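DTDP-glucose 4,6-dehydratase (Klebsiella pneumoniae, PDB 5U4Q) probably catalyses the NAD-dependent dehydration of dTDP-glucose to a dTDP-4-keto-6-deoxy sugar. Local coordinates at residues V30-M36 with F57-D63. Sequence-based numbering, arbitrary orientation.
Sequences VVGIDNM and FHFQQLD. With NAD (nicotinamide-adenine-dinucleotide), chain C.
Asn35 and Asp63, just past the ends of two parallel strands, join at the adenine of NAD: Asn35 ND2 donates to Asp63 OD2 (3.0 Å, 171° at the hydrogen), in its own amide plane but from above the carboxylate plane. Asp63 OD1 accepts from adenine N6A at 2.9 Å and from Ala65 N, so the carboxylate links Asn35 to the adenine amino group. Asp34 CB meets the edge of the Phe59 ring in plane, 3.8 Å from CE1; CG, anti to the backbone N (chi1 -159°), carries the carboxylate off the 57-63 segment to the adenosine ribose. There OD1 takes ribose O2B (2.5 Å) and, through its anti lone pair, Met36 N, closing an Asx turn; OD2 takes O3B (2.7 Å) and Ala12 N. This acidic grip on both ribose hydroxyls is characteristic of NAD-binding Rossmann folds. Earlier in the strands, Gly32 N donates to His58 O (2.9 Å) and Gln60 N to Gly32 O, while Phe57 CE1 comes within 3.8 Å of Gly32 CA. Strands 29-34 and 57-61 are linked by helix 42-50 in a beta-alpha-beta unit; that helix packs on Phe57 and Phe59, helix 67-77 on Val31, Ile33 and Gln60, and strand 5-9 pairs with 29-34.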
loop_
_atom_site.group_PDB
_atom_site.type_symbol
_atom_site.label_atom_id
_atom_site.label_comp_id
_atom_site.label_asym_id
_atom_site.label_seq_id
_atom_site.Cartn_x
_atom_site.Cartn_y
_atom_site.Cartn_z
ATOM N N VAL A 30 19.083 4.485 22.832
ATOM C CA VAL A 30 17.806 4.151 22.222
ATOM C C VAL A 30 16.744 5.136 22.593
ATOM O O VAL A 30 16.614 5.492 23.766
ATOM C CB VAL A 30 17.339 2.759 22.705
ATOM C CG1 VAL A 30 15.967 2.412 22.142
ATOM C CG2 VAL A 30 18.357 1.703 22.331
ATOM N N VAL A 31 15.986 5.596 21.606
ATOM C CA VAL A 31 14.787 6.362 21.848
ATOM C C VAL A 31 13.644 5.437 21.424
ATOM O O VAL A 31 13.647 4.906 20.303
ATOM C CB VAL A 31 14.722 7.669 21.047
ATOM C CG1 VAL A 31 13.387 8.361 21.256
ATOM C CG2 VAL A 31 15.904 8.563 21.436
ATOM N N GLY A 32 12.711 5.241 22.330
ATOM C CA GLY A 32 11.516 4.433 22.075
ATOM C C GLY A 32 10.320 5.348 21.963
ATOM O O GLY A 32 10.209 6.321 22.721
ATOM N N ILE A 33 9.440 5.088 20.986
ATOM C CA ILE A 33 8.182 5.801 20.897
ATOM C C ILE A 33 7.027 4.809 20.820
ATOM O O ILE A 33 7.203 3.680 20.344
ATOM C CB ILE A 33 8.132 6.802 19.723
ATOM C CG1 ILE A 33 8.151 6.108 18.359
ATOM C CG2 ILE A 33 9.273 7.798 19.834
ATOM C CD1 ILE A 33 7.862 7.037 17.196
ATOM N N ASP A 34 5.857 5.222 21.315
ATOM C CA ASP A 34 4.665 4.413 21.282
ATOM C C ASP A 34 3.525 5.352 21.620
ATOM O O ASP A 34 3.728 6.288 22.372
ATOM C CB ASP A 34 4.801 3.299 22.320
ATOM C CG ASP A 34 3.895 2.128 22.040
ATOM O OD1 ASP A 34 2.648 2.293 22.131
ATOM O OD2 ASP A 34 4.449 1.035 21.740
ATOM N N ASN A 35 2.346 5.096 21.083
ATOM C CA ASN A 35 1.189 5.920 21.453
ATOM C C ASN A 35 0.375 5.346 22.600
ATOM O O ASN A 35 -0.650 5.935 22.974
ATOM C CB ASN A 35 0.316 6.239 20.236
ATOM C CG ASN A 35 -0.474 5.056 19.716
ATOM O OD1 ASN A 35 -0.323 3.922 20.175
ATOM N ND2 ASN A 35 -1.351 5.328 18.754
HETATM N N MSE A 36 0.805 4.205 23.146
HETATM C CA MSE A 36 0.154 3.578 24.309
HETATM C C MSE A 36 -1.305 3.346 24.041
HETATM O O MSE A 36 -2.139 3.549 24.919
HETATM C CB MSE A 36 0.360 4.435 25.575
HETATM C CG MSE A 36 1.821 4.806 25.811
HETATM SE SE MSE A 36 2.972 3.224 26.018
HETATM C CE MSE A 36 2.474 2.676 27.826
ATOM N N PHE A 57 18.262 5.133 27.596
ATOM C CA PHE A 57 16.921 5.040 27.016
ATOM C C PHE A 57 16.108 6.264 27.321
ATOM O O PHE A 57 16.120 6.754 28.453
ATOM C CB PHE A 57 16.165 3.824 27.555
ATOM C CG PHE A 57 14.780 3.659 26.985
ATOM C CD1 PHE A 57 14.615 3.255 25.669
ATOM C CD2 PHE A 57 13.637 3.931 27.747
ATOM C CE1 PHE A 57 13.347 3.116 25.122
ATOM C CE2 PHE A 57 12.365 3.760 27.209
ATOM C CZ PHE A 57 12.226 3.362 25.880
ATOM N N HIS A 58 15.393 6.742 26.314
ATOM C CA HIS A 58 14.439 7.823 26.468
ATOM C C HIS A 58 13.165 7.432 25.743
ATOM O O HIS A 58 13.230 6.943 24.620
ATOM C CB HIS A 58 14.956 9.123 25.891
ATOM C CG HIS A 58 16.080 9.721 26.675
ATOM N ND1 HIS A 58 17.406 9.526 26.343
ATOM C CD2 HIS A 58 16.079 10.498 27.786
ATOM C CE1 HIS A 58 18.171 10.171 27.208
ATOM N NE2 HIS A 58 17.391 10.765 28.094
ATOM N N PHE A 59 12.036 7.668 26.385
ATOM C CA PHE A 59 10.744 7.366 25.824
ATOM C C PHE A 59 9.959 8.612 25.514
ATOM O O PHE A 59 9.986 9.586 26.302
ATOM C CB PHE A 59 9.902 6.511 26.771
ATOM C CG PHE A 59 8.514 6.246 26.259
ATOM C CD1 PHE A 59 8.317 5.367 25.211
ATOM C CD2 PHE A 59 7.424 6.899 26.797
ATOM C CE1 PHE A 59 7.056 5.130 24.718
ATOM C CE2 PHE A 59 6.148 6.665 26.296
ATOM C CZ PHE A 59 5.977 5.775 25.259
ATOM N N GLN A 60 9.262 8.605 24.375
ATOM C CA GLN A 60 8.352 9.698 24.001
ATOM C C GLN A 60 7.023 9.100 23.549
ATOM O O GLN A 60 6.998 8.251 22.645
ATOM C CB GLN A 60 8.941 10.573 22.892
ATOM C CG GLN A 60 10.239 11.266 23.265
ATOM C CD GLN A 60 10.744 12.209 22.182
ATOM O OE1 GLN A 60 10.019 12.560 21.253
ATOM N NE2 GLN A 60 11.999 12.630 22.307
ATOM N N GLN A 61 5.924 9.509 24.188
ATOM C CA GLN A 61 4.609 9.072 23.782
ATOM C C GLN A 61 4.289 9.932 22.580
ATOM O O GLN A 61 4.190 11.174 22.677
ATOM C CB GLN A 61 3.578 9.227 24.898
ATOM C CG GLN A 61 2.221 8.728 24.456
ATOM C CD GLN A 61 1.186 8.626 25.554
ATOM O OE1 GLN A 61 1.511 8.589 26.732
ATOM N NE2 GLN A 61 -0.071 8.527 25.154
ATOM N N LEU A 62 4.169 9.290 21.429
ATOM C CA LEU A 62 4.033 9.974 20.163
ATOM C C LEU A 62 3.293 9.072 19.209
ATOM O O LEU A 62 3.545 7.850 19.191
ATOM C CB LEU A 62 5.437 10.247 19.606
ATOM C CG LEU A 62 5.629 10.972 18.305
ATOM C CD1 LEU A 62 5.053 12.368 18.371
ATOM C CD2 LEU A 62 7.119 11.038 18.004
ATOM N N ASP A 63 2.402 9.652 18.425
ATOM C CA ASP A 63 1.682 8.931 17.409
ATOM C C ASP A 63 2.434 9.031 16.090
ATOM O O ASP A 63 2.903 10.093 15.697
ATOM C CB ASP A 63 0.277 9.478 17.244
ATOM C CG ASP A 63 -0.664 8.455 16.679
ATOM O OD1 ASP A 63 -0.470 8.063 15.513
ATOM O OD2 ASP A 63 -1.576 8.030 17.441
HETATM P PA NAD C . 2.221 -4.854 19.611
HETATM O O1A NAD C . 2.539 -5.520 20.894
HETATM O O2A NAD C . 0.810 -4.391 19.308
HETATM O O5B NAD C . 3.251 -3.619 19.443
HETATM C C5B NAD C . 3.073 -2.538 18.536
HETATM C C4B NAD C . 3.147 -1.244 19.329
HETATM O O4B NAD C . 2.900 -0.207 18.361
HETATM C C3B NAD C . 2.091 -1.133 20.420
HETATM O O3B NAD C . 2.621 -1.003 21.748
HETATM C C2B NAD C . 1.268 0.075 19.972
HETATM O O2B NAD C . 0.819 0.895 21.068
HETATM C C1B NAD C . 2.175 0.817 18.993
HETATM N N9A NAD C . 1.439 1.612 17.995
HETATM C C8A NAD C . 0.424 1.192 17.206
HETATM N N7A NAD C . -0.017 2.194 16.443
HETATM C C5A NAD C . 0.734 3.271 16.726
HETATM C C6A NAD C . 0.751 4.681 16.287
HETATM N N6A NAD C . -0.089 5.143 15.371
HETATM N N1A NAD C . 1.671 5.465 16.850
HETATM C C2A NAD C . 2.534 5.045 17.786
HETATM N N3A NAD C . 2.558 3.781 18.256
HETATM C C4A NAD C . 1.674 2.881 17.748
HETATM O O3 NAD C . 2.590 -5.790 18.350
HETATM P PN NAD C . 3.963 -6.562 18.021
HETATM O O1N NAD C . 5.069 -6.176 18.913
HETATM O O2N NAD C . 3.528 -8.015 17.830
HETATM O O5D NAD C . 4.211 -5.978 16.559
HETATM C C5D NAD C . 5.387 -5.296 16.132
HETATM C C4D NAD C . 5.341 -5.271 14.613
HETATM O O4D NAD C . 5.558 -6.604 14.098
HETATM C C3D NAD C . 4.060 -4.781 13.946
HETATM O O3D NAD C . 4.431 -3.986 12.818
HETATM C C2D NAD C . 3.383 -6.033 13.439
HETATM O O2D NAD C . 2.583 -5.815 12.259
HETATM C C1D NAD C . 4.558 -6.944 13.145
HETATM N N1N NAD C . 4.215 -8.373 13.285
HETATM C C2N NAD C . 4.161 -9.003 14.481
HETATM C C3N NAD C . 3.834 -10.367 14.577
HETATM C C7N NAD C . 3.750 -11.150 15.893
HETATM O O7N NAD C . 3.619 -12.383 15.861
HETATM N N7N NAD C . 3.767 -10.563 17.102
HETATM C C4N NAD C . 3.532 -11.058 13.425
HETATM C C5N NAD C . 3.578 -10.396 12.206
HETATM C C6N NAD C . 3.901 -9.044 12.151
HETATM O O HOH W 1 18.288 7.857 24.324
#